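Local coordinates for DltD domain-containing protein (Beauveria bassiana, PDB 7D78), which is a thioesterase with an alpha/beta-hydrolase fold that probably cyclises polyketide chains into medium-ring lactones, at residues I40-A46 against N81-P87; R88-D92 against P228-N232; I128-S134 against K151-C157. One frame throughout, in Å; residues are numbered along the deposited sequence.

Interactions 1 and 3 lie in one mixed beta-sheet, that of the alpha/beta-hydrolase fold, with centres about 14 Å apart and strand 51-57 between them. Interaction 2 continues directly from interaction 1, since its loop 88-92 leaves the end of strand 81-86. The two touch where D86 OD2 lies 2.8 Å from D92 N and where R41 NH1 lies 2.9 Å from D92 O, both probable hydrogen bonds. Interaction 3 carries S134, the likely nucleophile of the active site. Interactions 2 and 3 do not meet: their centres are about 22 Å apart, their nearest atoms about 11 Å.

Interaction 1: I40-A46 against N81-P87; sequences IRGRFYA and NTYIYDP
Y83 lies against G42, R43 and F44 in an antiparallel pair of strands, 40-45 with 81-86, part of the sheet of the alpha/beta-hydrolase fold. With its CG anti to the backbone N (chi1 -174°), the tyrosine ring lies across the neighbouring strand. Y83 CB meets F44 CD1 at 4.1 Å, at the edge of the phenylalanine ring. Further out, Y83 CD1 lies 3.4 Å from R43 O, and CE1 comes within 3.7 Å of G42 CA. The glycine makes this possible, for a beta carbon at position 42 would collide with CE1 and with I84 O; the strands accordingly close to 3.7 Å between the CA atoms of G42 and Y85. The Y83 hydroxyl passes near G42 N at a poor angle and bonds instead to V30 O of strand 28-33, on the far flank of strand 39-45. Farther along, N81 OD1, held by S122, lies 3.5 Å from F44 CZ, the two groups crossing obliquely with their planes 10° apart. I40 brings its CG2 branch to CD2 of Y85 at 3.5 Å, obliquely to the ring. Between the strands, Y45 N donates almost straight to T82 O at 2.7 Å. The opposite face bears R43, Y45, T82 and I84, and on it the extended R43 side chain brings NH1 to Y45 OH at 3.0 Å, the oxygen lying in the guanidinium plane.

Interaction 2: R88-D92 against P228-N232; sequences RSIGD and PNFRN
D92 and N229 join two irregular segments in a water-assisted loop-to-loop contact beside the sheet of the alpha/beta-hydrolase fold. One loop follows strand 81-86; the other belongs to the long excursion between strands 150-156 and 259-264, where this fold commonly carries its lid. N229 ND2 donates to D92 OD1 at 2.7 Å and 170°, in its own amide plane, although amide and carboxylate planes stand 87° apart. Water 3 also donates to OD1 and accepts from N229 N, while D92 OD2 pairs with K64. CB of N229 rests 3.3 Å from G91 O. With an alanine here, D92 OD1 would probably lose its direct donor from this loop and be linked to it through water 3. G91, at a positive phi, brings its CA to N229 O, and water 1 ties G91 N to that same oxygen. R231 bends at chi3 (-68°) to bring its guanidinium to 88-92, its NE held by N99. Water 1 sits 3.3 Å above the guanidinium plane, over the centre; in that plane, at the edge, water 2 accepts from R231 NH2 at 2.8 Å and donates to G91 O at 2.8 Å.

Interaction 3: I128-S134 against K151-C157; sequences ITLWGMS and KALVMVC
The indole of W131 meets V154 and V156 obliquely, its five-membered ring against one valine and its six-membered ring against the next. W131 CD1 lies 3.4 Å from V154 CG1, and CZ2 reaches V156 CG2 at 3.8 Å. The first torsion turns the ring system away from its own backbone N, which brings the indole alongside both valines; F75 of helix 68-77 adds an edge-to-face ring contact. On the same face of the sheet T129 OG1 touches A152 CB, and at the strand ends M133 CG lies 4.0 Å from C157 SG. The opposite face carries L130, L153 and M155 and packs against helix 135-146. Between the parallel strands the bonds alternate: L130 and G132 each accept from and donate to strand 151-156. A152 N is buried and finds no partner in the model. The last bond, S134 N to V156 O at 2.7 Å, ties down the residue just before the helix; the phi and psi of S134, 63° and -134°, are those of a strained turn. S134 OG is hydrogen-bonded to NE2 of H296 and to a glycerol, probably from the crystallisation liquor, though it may mark the pocket. The turn from strand 127-133 into helix 135-146, with G132, S134 and G136 in a GxSxG pattern, is consistent with the nucleophile elbow of alpha/beta-hydrolases, S134 probably forming the catalytic triad with H296 and D267.

Interaction 1: I40-A46 against N81-P87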
# COMPACT_ATOMS: atom_id res chain seq x y z
N ILE A 40 20.18 1.60 -2.58
CA ILE A 40 19.84 3.02 -2.69
C ILE A 40 21.14 3.81 -2.68
O ILE A 40 22.00 3.57 -1.84
CB ILE A 40 18.92 3.46 -1.53
CG1 ILE A 40 17.60 2.67 -1.54
CG2 ILE A 40 18.72 4.98 -1.53
CD1 ILE A 40 16.75 2.91 -2.76
N ARG A 41 21.27 4.78 -3.59
CA ARG A 41 22.49 5.57 -3.71
C ARG A 41 22.20 7.05 -3.46
O ARG A 41 21.17 7.58 -3.89
CB ARG A 41 23.15 5.39 -5.10
CG ARG A 41 23.48 3.92 -5.38
CD ARG A 41 24.37 3.69 -6.60
NE ARG A 41 24.76 2.27 -6.63
CZ ARG A 41 23.98 1.30 -7.09
NH1 ARG A 41 22.78 1.61 -7.60
NH2 ARG A 41 24.38 0.04 -7.06
N GLY A 42 23.13 7.72 -2.79
CA GLY A 42 22.95 9.13 -2.50
C GLY A 42 24.25 9.83 -2.13
O GLY A 42 25.32 9.23 -2.08
N ARG A 43 24.12 11.15 -1.89
CA ARG A 43 25.23 11.99 -1.45
C ARG A 43 25.16 12.16 0.06
O ARG A 43 24.11 12.55 0.58
CB ARG A 43 25.18 13.38 -2.09
CG ARG A 43 25.16 13.42 -3.60
CD ARG A 43 25.09 14.87 -4.02
NE ARG A 43 25.37 15.06 -5.44
CZ ARG A 43 25.58 16.25 -6.00
NH1 ARG A 43 25.56 17.35 -5.26
NH2 ARG A 43 25.83 16.32 -7.30
N PHE A 44 26.26 11.89 0.74
CA PHE A 44 26.35 12.07 2.19
C PHE A 44 27.29 13.23 2.47
O PHE A 44 28.48 13.17 2.12
CB PHE A 44 26.84 10.80 2.87
CG PHE A 44 26.85 10.89 4.37
CD1 PHE A 44 25.66 10.96 5.08
CD2 PHE A 44 28.05 10.92 5.07
CE1 PHE A 44 25.66 11.04 6.46
CE2 PHE A 44 28.07 11.00 6.45
CZ PHE A 44 26.87 11.06 7.15
N TYR A 45 26.76 14.28 3.08
CA TYR A 45 27.51 15.47 3.46
C TYR A 45 27.85 15.33 4.94
O TYR A 45 27.00 15.59 5.80
CB TYR A 45 26.69 16.72 3.18
CG TYR A 45 26.41 17.02 1.71
CD1 TYR A 45 25.45 16.29 1.00
CD2 TYR A 45 27.08 18.05 1.05
CE1 TYR A 45 25.18 16.58 -0.34
CE2 TYR A 45 26.81 18.34 -0.29
CZ TYR A 45 25.86 17.60 -0.98
OH TYR A 45 25.59 17.89 -2.30
N ALA A 46 29.08 14.90 5.24
CA ALA A 46 29.48 14.57 6.61
C ALA A 46 29.91 15.82 7.37
O ALA A 46 30.32 16.82 6.79
CB ALA A 46 30.64 13.57 6.59
N ASN A 81 25.06 16.27 9.53
CA ASN A 81 25.20 15.27 8.48
C ASN A 81 23.93 15.30 7.64
O ASN A 81 22.83 15.33 8.18
CB ASN A 81 25.38 13.86 9.04
CG ASN A 81 26.63 13.68 9.87
OD1 ASN A 81 27.75 13.57 9.35
ND2 ASN A 81 26.44 13.57 11.18
N THR A 82 24.09 15.30 6.32
CA THR A 82 22.93 15.33 5.43
C THR A 82 23.09 14.28 4.34
O THR A 82 24.14 14.19 3.70
CB THR A 82 22.75 16.72 4.80
OG1 THR A 82 22.67 17.71 5.83
CG2 THR A 82 21.45 16.76 4.01
N TYR A 83 22.04 13.47 4.14
CA TYR A 83 22.00 12.45 3.11
C TYR A 83 20.87 12.78 2.15
O TYR A 83 19.70 12.80 2.55
CB TYR A 83 21.78 11.06 3.72
CG TYR A 83 21.86 9.88 2.76
CD1 TYR A 83 22.97 9.69 1.97
CD2 TYR A 83 20.83 8.93 2.70
CE1 TYR A 83 23.08 8.60 1.11
CE2 TYR A 83 20.93 7.82 1.85
CZ TYR A 83 22.06 7.67 1.05
OH TYR A 83 22.19 6.59 0.19
N ILE A 84 21.21 13.10 0.90
CA ILE A 84 20.24 13.17 -0.19
C ILE A 84 20.40 11.92 -1.03
O ILE A 84 21.53 11.54 -1.37
CB ILE A 84 20.43 14.43 -1.06
CG1 ILE A 84 20.98 15.61 -0.25
CG2 ILE A 84 19.13 14.83 -1.73
CD1 ILE A 84 21.31 16.79 -1.14
N TYR A 85 19.29 11.28 -1.39
CA TYR A 85 19.37 10.01 -2.10
C TYR A 85 18.33 9.96 -3.21
O TYR A 85 17.32 10.67 -3.19
CB TYR A 85 19.18 8.81 -1.13
CG TYR A 85 17.75 8.70 -0.61
CD1 TYR A 85 17.34 9.44 0.48
CD2 TYR A 85 16.82 7.87 -1.24
CE1 TYR A 85 16.02 9.37 0.95
CE2 TYR A 85 15.51 7.80 -0.80
CZ TYR A 85 15.12 8.54 0.30
OH TYR A 85 13.83 8.45 0.74
N ASP A 86 18.62 9.13 -4.21
CA ASP A 86 17.66 8.79 -5.25
C ASP A 86 16.79 7.65 -4.76
O ASP A 86 17.31 6.57 -4.46
CB ASP A 86 18.36 8.38 -6.54
CG ASP A 86 19.03 9.56 -7.26
OD1 ASP A 86 18.54 10.70 -7.12
OD2 ASP A 86 20.02 9.34 -7.99
N PRO A 87 15.47 7.83 -4.67
CA PRO A 87 14.63 6.72 -4.21
C PRO A 87 14.67 5.54 -5.17
O PRO A 87 15.17 5.62 -6.30
CB PRO A 87 13.22 7.34 -4.14
CG PRO A 87 13.46 8.84 -4.05
CD PRO A 87 14.69 9.05 -4.92

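Interaction 2: R88-D92 against P228-N232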
# COMPACT_ATOMS: atom_id res chain seq x y z
N ARG A 88 14.11 4.43 -4.71
CA ARG A 88 14.05 3.19 -5.47
C ARG A 88 13.56 3.41 -6.90
O ARG A 88 12.56 4.09 -7.13
CB ARG A 88 13.12 2.21 -4.75
CG ARG A 88 12.96 0.87 -5.49
CD ARG A 88 11.96 -0.00 -4.77
NE ARG A 88 12.44 -0.40 -3.46
CZ ARG A 88 12.84 -1.64 -3.16
NH1 ARG A 88 12.83 -2.57 -4.09
NH2 ARG A 88 13.25 -1.92 -1.93
N SER A 89 14.30 2.84 -7.87
CA SER A 89 14.03 2.82 -9.31
C SER A 89 14.23 4.17 -9.98
O SER A 89 13.84 4.33 -11.15
CB SER A 89 12.62 2.30 -9.62
OG SER A 89 11.67 3.35 -9.55
N ILE A 90 14.85 5.14 -9.30
CA ILE A 90 15.05 6.50 -9.79
C ILE A 90 16.54 6.80 -9.81
O ILE A 90 17.28 6.42 -8.89
CB ILE A 90 14.30 7.51 -8.90
CG1 ILE A 90 12.79 7.27 -8.99
CG2 ILE A 90 14.68 8.95 -9.26
CD1 ILE A 90 11.98 8.04 -7.96
N GLY A 91 16.99 7.50 -10.86
CA GLY A 91 18.33 8.06 -10.84
C GLY A 91 19.38 6.98 -10.71
O GLY A 91 19.38 5.99 -11.45
N ASP A 92 20.28 7.16 -9.74
CA ASP A 92 21.42 6.27 -9.56
C ASP A 92 21.06 4.98 -8.83
O ASP A 92 21.90 4.08 -8.76
CB ASP A 92 22.55 6.99 -8.79
CG ASP A 92 23.27 8.07 -9.62
OD1 ASP A 92 23.20 8.04 -10.87
OD2 ASP A 92 23.92 8.94 -9.00
N PRO A 228 23.15 12.24 -14.82
CA PRO A 228 23.00 11.43 -16.04
C PRO A 228 21.82 10.49 -16.00
O PRO A 228 21.35 10.06 -17.06
CB PRO A 228 24.32 10.65 -16.12
CG PRO A 228 25.23 11.23 -15.09
CD PRO A 228 24.37 11.90 -14.07
N ASN A 229 21.31 10.14 -14.82
CA ASN A 229 20.29 9.12 -14.70
C ASN A 229 18.91 9.70 -14.39
O ASN A 229 17.97 8.94 -14.13
CB ASN A 229 20.70 8.08 -13.65
CG ASN A 229 21.80 7.14 -14.16
OD1 ASN A 229 21.71 6.59 -15.26
ND2 ASN A 229 22.84 6.94 -13.34
N PHE A 230 18.75 11.02 -14.45
CA PHE A 230 17.42 11.60 -14.45
C PHE A 230 16.67 11.18 -15.72
O PHE A 230 17.21 11.26 -16.83
CB PHE A 230 17.47 13.12 -14.37
CG PHE A 230 16.13 13.78 -14.60
CD1 PHE A 230 15.13 13.69 -13.64
CD2 PHE A 230 15.86 14.44 -15.79
CE1 PHE A 230 13.88 14.26 -13.86
CE2 PHE A 230 14.62 15.02 -16.02
CZ PHE A 230 13.62 14.93 -15.05
N ARG A 231 15.43 10.72 -15.56
CA ARG A 231 14.63 10.24 -16.69
C ARG A 231 13.25 10.87 -16.56
O ARG A 231 12.58 10.68 -15.54
CB ARG A 231 14.56 8.71 -16.70
CG ARG A 231 15.94 8.03 -16.73
CD ARG A 231 15.85 6.50 -16.77
NE ARG A 231 15.34 5.95 -15.52
CZ ARG A 231 16.09 5.58 -14.48
NH1 ARG A 231 17.42 5.71 -14.53
NH2 ARG A 231 15.52 5.11 -13.37
N ASN A 232 12.82 11.62 -17.57
CA ASN A 232 11.56 12.35 -17.49
C ASN A 232 10.39 11.45 -17.92
O ASN A 232 9.63 11.73 -18.85
CB ASN A 232 11.62 13.63 -18.32
CG ASN A 232 10.39 14.50 -18.15
OD1 ASN A 232 9.69 14.42 -17.14
ND2 ASN A 232 10.12 15.34 -19.14
O HOH W 1 15.50 8.61 -13.12
O HOH W 2 17.33 4.02 -11.53
O HOH W 3 22.19 10.64 -12.19

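Interaction 3: I128-S134 against K151-C157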
# COMPACT_ATOMS: atom_id res chain seq x y z
N ILE A 128 18.29 11.52 14.58
CA ILE A 128 17.93 11.35 13.17
C ILE A 128 16.67 12.16 12.87
O ILE A 128 15.67 12.04 13.59
CB ILE A 128 17.70 9.86 12.82
CG1 ILE A 128 18.92 9.01 13.17
CG2 ILE A 128 17.28 9.72 11.36
CD1 ILE A 128 20.21 9.40 12.42
N THR A 129 16.71 12.96 11.80
CA THR A 129 15.57 13.73 11.30
C THR A 129 15.27 13.32 9.87
O THR A 129 16.19 13.08 9.08
CB THR A 129 15.85 15.26 11.36
OG1 THR A 129 15.84 15.70 12.73
CG2 THR A 129 14.80 16.08 10.55
N LEU A 130 13.98 13.19 9.54
CA LEU A 130 13.54 12.96 8.17
C LEU A 130 12.99 14.25 7.58
O LEU A 130 12.17 14.93 8.21
CB LEU A 130 12.48 11.85 8.08
CG LEU A 130 12.93 10.41 8.39
CD1 LEU A 130 11.86 9.42 7.96
CD2 LEU A 130 14.30 10.07 7.77
N TRP A 131 13.45 14.56 6.37
CA TRP A 131 13.14 15.79 5.65
C TRP A 131 12.67 15.38 4.26
O TRP A 131 13.27 14.51 3.63
CB TRP A 131 14.41 16.66 5.57
CG TRP A 131 14.27 18.05 4.98
CD1 TRP A 131 14.30 19.23 5.66
CD2 TRP A 131 14.15 18.39 3.59
NE1 TRP A 131 14.19 20.29 4.79
CE2 TRP A 131 14.10 19.80 3.51
CE3 TRP A 131 14.07 17.64 2.41
CZ2 TRP A 131 13.97 20.48 2.30
CZ3 TRP A 131 13.94 18.33 1.19
CH2 TRP A 131 13.90 19.73 1.15
N GLY A 132 11.60 15.99 3.79
CA GLY A 132 11.08 15.63 2.48
C GLY A 132 10.44 16.81 1.80
O GLY A 132 9.80 17.65 2.45
N MET A 133 10.60 16.88 0.48
CA MET A 133 9.98 17.92 -0.32
C MET A 133 8.91 17.33 -1.22
O MET A 133 9.13 16.31 -1.87
CB MET A 133 11.01 18.65 -1.18
CG MET A 133 10.38 19.74 -2.03
SD MET A 133 11.60 21.00 -2.41
CE MET A 133 10.65 22.07 -3.49
N SER A 134 7.75 17.99 -1.25
CA SER A 134 6.67 17.65 -2.18
C SER A 134 6.22 16.23 -1.84
O SER A 134 6.01 15.94 -0.65
CB SER A 134 7.16 17.86 -3.61
OG SER A 134 6.13 17.59 -4.55
N LYS A 151 13.32 11.38 14.96
CA LYS A 151 13.09 12.29 16.08
C LYS A 151 12.44 13.61 15.66
O LYS A 151 12.02 14.38 16.53
CB LYS A 151 14.41 12.58 16.80
CG LYS A 151 15.12 11.32 17.27
CD LYS A 151 14.26 10.53 18.26
CE LYS A 151 14.96 9.24 18.71
NZ LYS A 151 16.22 9.50 19.47
N ALA A 152 12.37 13.89 14.36
CA ALA A 152 11.68 15.07 13.86
C ALA A 152 11.36 14.83 12.40
O ALA A 152 12.03 14.06 11.71
CB ALA A 152 12.52 16.35 14.01
N LEU A 153 10.34 15.54 11.93
CA LEU A 153 9.83 15.41 10.57
C LEU A 153 9.67 16.81 9.99
O LEU A 153 8.98 17.65 10.57
CB LEU A 153 8.49 14.68 10.58
CG LEU A 153 7.67 14.69 9.29
CD1 LEU A 153 8.39 13.88 8.22
CD2 LEU A 153 6.29 14.10 9.58
N VAL A 154 10.31 17.06 8.86
CA VAL A 154 10.17 18.32 8.14
C VAL A 154 9.54 18.01 6.80
O VAL A 154 10.12 17.27 5.99
CB VAL A 154 11.52 19.03 7.96
CG1 VAL A 154 11.34 20.26 7.07
CG2 VAL A 154 12.08 19.42 9.32
N MET A 155 8.35 18.56 6.56
CA MET A 155 7.65 18.39 5.30
C MET A 155 7.59 19.73 4.59
O MET A 155 7.04 20.71 5.13
CB MET A 155 6.24 17.85 5.52
CG MET A 155 6.19 16.42 6.02
SD MET A 155 4.48 15.84 6.08
CE MET A 155 3.86 16.74 7.49
N VAL A 156 8.13 19.78 3.39
CA VAL A 156 8.05 20.97 2.54
C VAL A 156 7.04 20.68 1.44
O VAL A 156 7.18 19.69 0.71
CB VAL A 156 9.42 21.34 1.97
CG1 VAL A 156 9.31 22.56 1.05
CG2 VAL A 156 10.40 21.58 3.10
N CYS A 157 6.02 21.53 1.34
CA CYS A 157 4.93 21.45 0.36
C CYS A 157 4.46 20.01 0.12
O CYS A 157 4.43 19.54 -1.02
CB CYS A 157 5.32 22.12 -0.95
SG CYS A 157 6.78 21.43 -1.82
O HOH W 4 17.49 9.19 16.26